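Zinc-type alcohol dehydrogenase-like protein YAHK (Escherichia coli, PDB 1UUF) catalyses the NADPH-dependent reduction of a wide range of aldehydes to their primary alcohols, as a zinc-dependent enzyme that binds two zinc ions per subunit. Local coordinates at residues A[185-190]-A[215-220]; A[233-236]-A[241-244]; A[269-274]-A[282-287]. All blocks are in the same frame, centred on the assembly; numbering follows the deposited sequence.

Contact 1 of 3, residues A[185-190]-A[215-220]; sequences SPLRHW and HAMGAH
Met217 lays its side chain against Leu187 and Arg188, joining the last turns of helix 176-189 to the region where helix 205-216, the first helix of the Rossmann-type nucleotide-binding fold in this alcohol dehydrogenase, gives way to a turn. The tight part is apolar. Met217 CE stands 3.6 Å from Leu187 CB and its SD lies 3.7 Å from the same carbon, whereas the Leu187 methyls are more distant, CD1 being 4.0 Å from Met217 CE. The methionine reaches this far, over a CA separation of 8.6 Å between Leu187 and Met217, because its chain runs extended beyond CG. Farther in, Leu187 rests on Phe260 of strand 258-263.

The other side is looser and polar. Arg188 bends at chi2 (-57°), which brings its guanidinium alongside the methionine, and Met217 CG sits 3.8 Å above one face of that group, displaced from its centre. Arg188 NE is hydrogen-bonded to the hydroxyl of Tyr184, and Phe326 of helix 317-330 makes a cation-pi contact with the arginine. Were alanine to stand in place of Arg188, Met217 CG would probably lose the flat group beneath it and SD a neighbour, while Tyr184 OH would be left without its NE partner and Phe326 without its cation.

The turn after helix 205-216 is a Schellman motif, with Gly218 at positive phi. Solvent spans the two segments here: a water lying at the edge of the guanidinium, in its plane, donates a hydrogen bond of 2.7 Å to Met217 O and accepts a weak one of 3.4 Å from Arg188 NH1.

Contact 2 of 3, residues A[233-236]-A[241-244]; sequences AAKA and EVVN
Ala234 and Val242 bring the two backbones nearest, their CA atoms 6.8 Å apart, where the helical segment 233-236 passes over the extended strand 241-244. Ala234 CB meets Val242 CG2 at 3.6 Å, while CG1 of the valine is more distant. The first torsion of Val242 sets CG2 anti to the carbonyl carbon, and this same methyl also receives Lys235, whose CG comes within 3.9 Å of Val242 CG2 as the two side chains cross.

This is the second half of a beta-alpha-beta crossover: strand 220-225 leads into helix 231-237, which returns to strand 241-244, an outermost strand of the parallel sheet within this chain. Ala234 also touches Ala223 on the adjoining strand.

Toward the helix end the contact turns polar. Lys235, bent at chi2 (-74°), goes on to pass CD and CE across Val242 CG2, CE at 4.1 Å from that methyl, and carries NZ to 3.9 Å from Glu241 CA. The ammonium makes a weak hydrogen bond to Asp240 O and another weak one to a water, which accepts a firmer bond of 2.8 Å from Val242 N.

Contact 3 of 3, residues A[269-274]-A[282-287]; sequences HNLDDF and GTMTLV
Met284 projects from strand 282-286 onto Leu271 and Phe274 in the first turn of helix 271-275, and the contact divides into methyl packing and a sulfur contact.

The apolar part centres on the methionine methyl. Met284 CE lies 3.8 Å from Leu271 CD2, the two side chains crossing at about a right angle. A bend at chi3 (61°) turns CE off the line of the chain, and the methyl also comes close to Leu271 O. Leu286, two residues on along the strand, adds its CD2 to the same Leu271 methyl at the longer separation of 4.3 Å between the CD2 atoms.

The sulfur approaches Phe274 obliquely. Met284 SD is 3.6 Å from Phe274 CB and 5.2 Å from the ring centroid, 49° off the ring normal, a Met-aromatic contact. The ring itself leads away from the strand, which leaves CB as the phenylalanine atom closest to the sulfur.

Local to segment 269-274 are a few polar bonds. Asn270 occupies the N-cap position, yet its side chain makes no capping bond; ND2 instead forms a weak bond with Asp273 OD2. The backbone bond from Asp273 N to Asn270 O, at 3.0 Å, is also weak.

The contact sets a short helix against one face of the parallel Rossmann-type sheet. Met284 also touches Ile261 and Ile309 on the strands flanking its own, Phe274 meets Phe224 edge-to-face and packs on Met251 of helix 248-252, and Leu286 reaches Val299 of the second subunit.

In the fold
Contacts 2 and 3 lie wholly in the Rossmann-type part of the subunit, and contact 1 joins that part to helix 176-189; all three lie away from the two zinc sites. Contacts 1 and 3 are buried; contact 2, its centre about 21 Å from the centre of the chain, is only partly so. Contact 1 joins a helix to the turn after another, whereas contacts 2 and 3 each set a helix on a strand of the same parallel sheet, their nearest atoms about 7 Å apart. Methionine supplies the reach in contacts 1 and 3; contact 2 relies on alanine, valine and a lysine's aliphatic chain. Water links the segments in contacts 1 and 2. Trp190 packs against Thr283 and Thr285, and His220 on Glu241.

Contact 1 of 3, residues A[185-190]-A[215-220]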
loop_
_atom_site.group_PDB
_atom_site.type_symbol
_atom_site.label_atom_id
_atom_site.label_comp_id
_atom_site.label_asym_id
_atom_site.label_seq_id
_atom_site.Cartn_x
_atom_site.Cartn_y
_atom_site.Cartn_z
ATOM N N SER A 185 -14.368 -8.833 -1.505
ATOM C CA SER A 185 -13.568 -8.229 -2.569
ATOM C C SER A 185 -12.065 -8.147 -2.285
ATOM O O SER A 185 -11.248 -8.595 -3.100
ATOM C CB SER A 185 -14.101 -6.836 -2.906
ATOM O OG SER A 185 -13.452 -6.335 -4.063
ATOM N N PRO A 186 -11.671 -7.564 -1.140
ATOM C CA PRO A 186 -10.236 -7.483 -0.855
ATOM C C PRO A 186 -9.614 -8.851 -0.582
ATOM O O PRO A 186 -8.451 -9.075 -0.894
ATOM C CB PRO A 186 -10.169 -6.545 0.350
ATOM C CG PRO A 186 -11.486 -6.771 1.041
ATOM C CD PRO A 186 -12.455 -6.842 -0.122
ATOM N N LEU A 187 -10.384 -9.767 -0.002
ATOM C CA LEU A 187 -9.857 -11.101 0.261
ATOM C C LEU A 187 -9.500 -11.747 -1.070
ATOM O O LEU A 187 -8.468 -12.410 -1.190
ATOM C CB LEU A 187 -10.885 -11.955 1.008
ATOM C CG LEU A 187 -11.073 -11.597 2.482
ATOM C CD1 LEU A 187 -12.267 -12.365 3.042
ATOM C CD2 LEU A 187 -9.793 -11.922 3.258
ATOM N N ARG A 188 -10.347 -11.544 -2.075
ATOM C CA ARG A 188 -10.083 -12.095 -3.398
ATOM C C ARG A 188 -8.961 -11.323 -4.090
ATOM O O ARG A 188 -8.069 -11.919 -4.691
ATOM C CB ARG A 188 -11.336 -12.044 -4.279
ATOM C CG ARG A 188 -12.414 -13.064 -3.929
ATOM C CD ARG A 188 -11.879 -14.492 -3.979
ATOM N NE ARG A 188 -12.955 -15.482 -3.937
ATOM C CZ ARG A 188 -12.774 -16.783 -3.721
ATOM N NH1 ARG A 188 -11.554 -17.262 -3.518
ATOM N NH2 ARG A 188 -13.813 -17.607 -3.718
ATOM N N HIS A 189 -8.998 -9.998 -4.001
ATOM C CA HIS A 189 -7.973 -9.186 -4.657
ATOM C C HIS A 189 -6.568 -9.506 -4.168
ATOM O O HIS A 189 -5.627 -9.562 -4.965
ATOM C CB HIS A 189 -8.251 -7.695 -4.464
ATOM C CG HIS A 189 -7.464 -6.820 -5.389
ATOM N ND1 HIS A 189 -6.525 -5.915 -4.943
ATOM C CD2 HIS A 189 -7.474 -6.719 -6.739
ATOM C CE1 HIS A 189 -5.991 -5.292 -5.980
ATOM N NE2 HIS A 189 -6.550 -5.761 -7.081
ATOM N N TRP A 190 -6.417 -9.719 -2.864
ATOM C CA TRP A 190 -5.104 -10.038 -2.320
ATOM C C TRP A 190 -4.903 -11.545 -2.176
ATOM O O TRP A 190 -4.076 -12.023 -1.400
ATOM C CB TRP A 190 -4.876 -9.279 -1.010
ATOM C CG TRP A 190 -4.399 -7.865 -1.279
ATOM C CD1 TRP A 190 -3.115 -7.470 -1.556
ATOM C CD2 TRP A 190 -5.209 -6.684 -1.385
ATOM N NE1 TRP A 190 -3.081 -6.117 -1.826
ATOM C CE2 TRP A 190 -4.352 -5.613 -1.727
ATOM C CE3 TRP A 190 -6.579 -6.428 -1.223
ATOM C CZ2 TRP A 190 -4.820 -4.305 -1.909
ATOM C CZ3 TRP A 190 -7.043 -5.128 -1.405
ATOM C CH2 TRP A 190 -6.164 -4.083 -1.744
ATOM N N HIS A 215 -12.211 -17.897 6.035
ATOM C CA HIS A 215 -12.194 -19.301 6.423
ATOM C C HIS A 215 -12.704 -20.168 5.278
ATOM O O HIS A 215 -12.110 -21.199 4.951
ATOM C CB HIS A 215 -13.072 -19.520 7.662
ATOM C CG HIS A 215 -13.254 -20.962 8.021
ATOM N ND1 HIS A 215 -12.207 -21.769 8.411
ATOM C CD2 HIS A 215 -14.356 -21.748 8.023
ATOM C CE1 HIS A 215 -12.656 -22.991 8.638
ATOM N NE2 HIS A 215 -13.958 -23.006 8.409
ATOM N N ALA A 216 -13.806 -19.742 4.665
ATOM C CA ALA A 216 -14.404 -20.486 3.562
ATOM C C ALA A 216 -13.482 -20.545 2.349
ATOM O O ALA A 216 -13.528 -21.499 1.572
ATOM C CB ALA A 216 -15.737 -19.866 3.181
ATOM N N MET A 217 -12.648 -19.520 2.187
ATOM C CA MET A 217 -11.708 -19.466 1.073
ATOM C C MET A 217 -10.522 -20.393 1.300
ATOM O O MET A 217 -9.701 -20.598 0.406
ATOM C CB MET A 217 -11.216 -18.038 0.868
ATOM C CG MET A 217 -12.270 -17.122 0.283
ATOM S SD MET A 217 -11.641 -15.451 0.080
ATOM C CE MET A 217 -13.141 -14.566 -0.124
ATOM N N GLY A 218 -10.425 -20.939 2.507
ATOM C CA GLY A 218 -9.350 -21.865 2.808
ATOM C C GLY A 218 -8.080 -21.304 3.416
ATOM O O GLY A 218 -7.096 -22.025 3.543
ATOM N N ALA A 219 -8.084 -20.030 3.797
ATOM C CA ALA A 219 -6.895 -19.436 4.392
ATOM C C ALA A 219 -6.795 -19.799 5.870
ATOM O O ALA A 219 -7.768 -20.257 6.471
ATOM C CB ALA A 219 -6.937 -17.915 4.239
ATOM N N HIS A 220 -5.605 -19.635 6.437
ATOM C CA HIS A 220 -5.413 -19.870 7.859
ATOM C C HIS A 220 -5.768 -18.493 8.402
ATOM O O HIS A 220 -5.079 -17.512 8.119
ATOM C CB HIS A 220 -3.959 -20.209 8.171
ATOM C CG HIS A 220 -3.696 -20.420 9.627
ATOM N ND1 HIS A 220 -3.514 -19.378 10.510
ATOM C CD2 HIS A 220 -3.612 -21.555 10.362
ATOM C CE1 HIS A 220 -3.329 -19.861 11.726
ATOM N NE2 HIS A 220 -3.385 -21.179 11.663
HETATM O O HOH W 1 -9.715 -19.847 -2.223
#

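Contact 2 of 3, residues A[233-236]-A[241-244]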
loop_
_atom_site.group_PDB
_atom_site.type_symbol
_atom_site.label_atom_id
_atom_site.label_comp_id
_atom_site.label_asym_id
_atom_site.label_seq_id
_atom_site.Cartn_x
_atom_site.Cartn_y
_atom_site.Cartn_z
ATOM N N ALA A 233 -15.990 -15.787 20.736
ATOM C CA ALA A 233 -16.863 -15.444 19.618
ATOM C C ALA A 233 -16.122 -15.539 18.287
ATOM O O ALA A 233 -16.677 -16.017 17.292
ATOM C CB ALA A 233 -17.420 -14.036 19.808
ATOM N N ALA A 234 -14.874 -15.079 18.267
ATOM C CA ALA A 234 -14.058 -15.114 17.056
ATOM C C ALA A 234 -13.784 -16.555 16.651
ATOM O O ALA A 234 -13.810 -16.890 15.470
ATOM C CB ALA A 234 -12.747 -14.374 17.283
ATOM N N LYS A 235 -13.509 -17.403 17.636
ATOM C CA LYS A 235 -13.261 -18.817 17.381
ATOM C C LYS A 235 -14.502 -19.422 16.735
ATOM O O LYS A 235 -14.420 -20.131 15.728
ATOM C CB LYS A 235 -12.982 -19.550 18.696
ATOM C CG LYS A 235 -11.617 -19.299 19.289
ATOM C CD LYS A 235 -10.553 -20.027 18.498
ATOM C CE LYS A 235 -9.225 -20.012 19.230
ATOM N NZ LYS A 235 -8.209 -20.805 18.495
ATOM N N ALA A 236 -15.654 -19.130 17.328
ATOM C CA ALA A 236 -16.933 -19.638 16.844
ATOM C C ALA A 236 -17.230 -19.242 15.398
ATOM O O ALA A 236 -17.895 -19.982 14.676
ATOM C CB ALA A 236 -18.055 -19.160 17.759
ATOM N N GLU A 241 -7.100 -18.978 14.872
ATOM C CA GLU A 241 -6.379 -18.415 16.010
ATOM C C GLU A 241 -6.974 -17.052 16.326
ATOM O O GLU A 241 -7.540 -16.397 15.452
ATOM C CB GLU A 241 -4.895 -18.230 15.687
ATOM C CG GLU A 241 -4.096 -19.508 15.496
ATOM C CD GLU A 241 -2.627 -19.224 15.226
ATOM O OE1 GLU A 241 -2.278 -18.861 14.082
ATOM O OE2 GLU A 241 -1.820 -19.350 16.167
ATOM N N VAL A 242 -6.842 -16.632 17.578
ATOM C CA VAL A 242 -7.344 -15.334 17.997
ATOM C C VAL A 242 -6.265 -14.623 18.796
ATOM O O VAL A 242 -5.563 -15.234 19.608
ATOM C CB VAL A 242 -8.618 -15.460 18.862
ATOM C CG1 VAL A 242 -9.090 -14.082 19.288
ATOM C CG2 VAL A 242 -9.712 -16.158 18.072
ATOM N N VAL A 243 -6.123 -13.329 18.544
ATOM C CA VAL A 243 -5.133 -12.524 19.237
ATOM C C VAL A 243 -5.760 -11.269 19.827
ATOM O O VAL A 243 -6.556 -10.596 19.175
ATOM C CB VAL A 243 -4.000 -12.097 18.276
ATOM C CG1 VAL A 243 -3.061 -11.111 18.969
ATOM C CG2 VAL A 243 -3.224 -13.320 17.813
ATOM N N ASN A 244 -5.424 -10.974 21.080
ATOM C CA ASN A 244 -5.910 -9.757 21.717
ATOM C C ASN A 244 -4.811 -8.771 21.357
ATOM O O ASN A 244 -3.704 -8.852 21.888
ATOM C CB ASN A 244 -5.978 -9.907 23.235
ATOM C CG ASN A 244 -6.526 -8.666 23.912
ATOM O OD1 ASN A 244 -6.210 -7.542 23.516
ATOM N ND2 ASN A 244 -7.343 -8.861 24.939
HETATM O O HOH W 2 -5.764 -18.692 19.216
#

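Contact 3 of 3, residues A[269-274]-A[282-287]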
loop_
_atom_site.group_PDB
_atom_site.type_symbol
_atom_site.label_atom_id
_atom_site.label_comp_id
_atom_site.label_asym_id
_atom_site.label_seq_id
_atom_site.Cartn_x
_atom_site.Cartn_y
_atom_site.Cartn_z
ATOM N N HIS A 269 -6.522 1.591 15.324
ATOM C CA HIS A 269 -5.412 2.140 16.089
ATOM C C HIS A 269 -4.242 1.173 16.031
ATOM O O HIS A 269 -4.396 0.019 15.630
ATOM C CB HIS A 269 -5.815 2.367 17.547
ATOM C CG HIS A 269 -6.846 3.436 17.730
ATOM N ND1 HIS A 269 -6.706 4.702 17.204
ATOM C CD2 HIS A 269 -8.029 3.431 18.390
ATOM C CE1 HIS A 269 -7.758 5.431 17.531
ATOM N NE2 HIS A 269 -8.576 4.684 18.251
ATOM N N ASN A 270 -3.072 1.659 16.431
ATOM C CA ASN A 270 -1.863 0.849 16.448
ATOM C C ASN A 270 -1.582 0.138 15.125
ATOM O O ASN A 270 -1.225 -1.042 15.104
ATOM C CB ASN A 270 -1.946 -0.176 17.582
ATOM C CG ASN A 270 -2.150 0.477 18.938
ATOM O OD1 ASN A 270 -3.283 0.682 19.383
ATOM N ND2 ASN A 270 -1.051 0.825 19.596
ATOM N N LEU A 271 -1.738 0.862 14.021
ATOM C CA LEU A 271 -1.486 0.283 12.707
ATOM C C LEU A 271 -0.024 -0.121 12.583
ATOM O O LEU A 271 0.329 -0.958 11.752
ATOM C CB LEU A 271 -1.835 1.280 11.601
ATOM C CG LEU A 271 -3.317 1.638 11.485
ATOM C CD1 LEU A 271 -3.511 2.610 10.334
ATOM C CD2 LEU A 271 -4.134 0.373 11.265
ATOM N N ASP A 272 0.825 0.482 13.408
ATOM C CA ASP A 272 2.247 0.166 13.386
ATOM C C ASP A 272 2.441 -1.278 13.825
ATOM O O ASP A 272 3.211 -2.021 13.220
ATOM C CB ASP A 272 3.017 1.098 14.327
ATOM C CG ASP A 272 2.921 2.551 13.911
ATOM O OD1 ASP A 272 3.287 2.859 12.759
ATOM O OD2 ASP A 272 2.481 3.384 14.732
ATOM N N ASP A 273 1.728 -1.672 14.877
ATOM C CA ASP A 273 1.827 -3.031 15.395
ATOM C C ASP A 273 1.427 -4.048 14.336
ATOM O O ASP A 273 2.067 -5.090 14.194
ATOM C CB ASP A 273 0.938 -3.212 16.631
ATOM C CG ASP A 273 1.396 -2.377 17.809
ATOM O OD1 ASP A 273 2.622 -2.293 18.039
ATOM O OD2 ASP A 273 0.530 -1.818 18.514
ATOM N N PHE A 274 0.370 -3.747 13.587
ATOM C CA PHE A 274 -0.085 -4.662 12.547
ATOM C C PHE A 274 0.843 -4.714 11.339
ATOM O O PHE A 274 1.033 -5.771 10.744
ATOM C CB PHE A 274 -1.500 -4.295 12.095
ATOM C CG PHE A 274 -2.548 -4.584 13.124
ATOM C CD1 PHE A 274 -3.086 -3.561 13.896
ATOM C CD2 PHE A 274 -2.975 -5.890 13.348
ATOM C CE1 PHE A 274 -4.037 -3.834 14.879
ATOM C CE2 PHE A 274 -3.926 -6.174 14.331
ATOM C CZ PHE A 274 -4.454 -5.146 15.095
ATOM N N GLY A 282 3.911 -7.992 1.949
ATOM C CA GLY A 282 2.572 -8.171 2.484
ATOM C C GLY A 282 1.792 -6.869 2.494
ATOM O O GLY A 282 2.374 -5.789 2.446
ATOM N N THR A 283 0.470 -6.966 2.577
ATOM C CA THR A 283 -0.368 -5.777 2.577
ATOM C C THR A 283 -1.451 -5.835 3.639
ATOM O O THR A 283 -1.974 -6.905 3.933
ATOM C CB THR A 283 -1.088 -5.616 1.220
ATOM O OG1 THR A 283 -0.125 -5.416 0.181
ATOM C CG2 THR A 283 -2.060 -4.435 1.256
ATOM N N MET A 284 -1.764 -4.684 4.228
ATOM C CA MET A 284 -2.870 -4.609 5.179
ATOM C C MET A 284 -3.833 -3.653 4.507
ATOM O O MET A 284 -3.463 -2.526 4.170
ATOM C CB MET A 284 -2.468 -4.039 6.540
ATOM C CG MET A 284 -3.705 -3.718 7.396
ATOM S SD MET A 284 -3.359 -3.412 9.137
ATOM C CE MET A 284 -2.280 -1.985 9.007
ATOM N N THR A 285 -5.058 -4.106 4.284
ATOM C CA THR A 285 -6.053 -3.272 3.628
ATOM C C THR A 285 -7.133 -2.876 4.612
ATOM O O THR A 285 -7.656 -3.719 5.338
ATOM C CB THR A 285 -6.688 -4.017 2.445
ATOM O OG1 THR A 285 -5.674 -4.291 1.473
ATOM C CG2 THR A 285 -7.796 -3.183 1.799
ATOM N N LEU A 286 -7.456 -1.587 4.630
ATOM C CA LEU A 286 -8.470 -1.058 5.531
ATOM C C LEU A 286 -9.812 -0.952 4.803
ATOM O O LEU A 286 -9.865 -0.502 3.661
ATOM C CB LEU A 286 -8.051 0.334 6.016
ATOM C CG LEU A 286 -6.581 0.519 6.408
ATOM C CD1 LEU A 286 -6.329 1.973 6.773
ATOM C CD2 LEU A 286 -6.234 -0.395 7.561
ATOM N N VAL A 287 -10.891 -1.372 5.461
ATOM C CA VAL A 287 -12.220 -1.281 4.856
ATOM C C VAL A 287 -13.246 -0.657 5.796
ATOM O O VAL A 287 -14.379 -0.387 5.394
ATOM C CB VAL A 287 -12.750 -2.664 4.393
ATOM C CG1 VAL A 287 -11.863 -3.214 3.300
ATOM C CG2 VAL A 287 -12.812 -3.626 5.572
#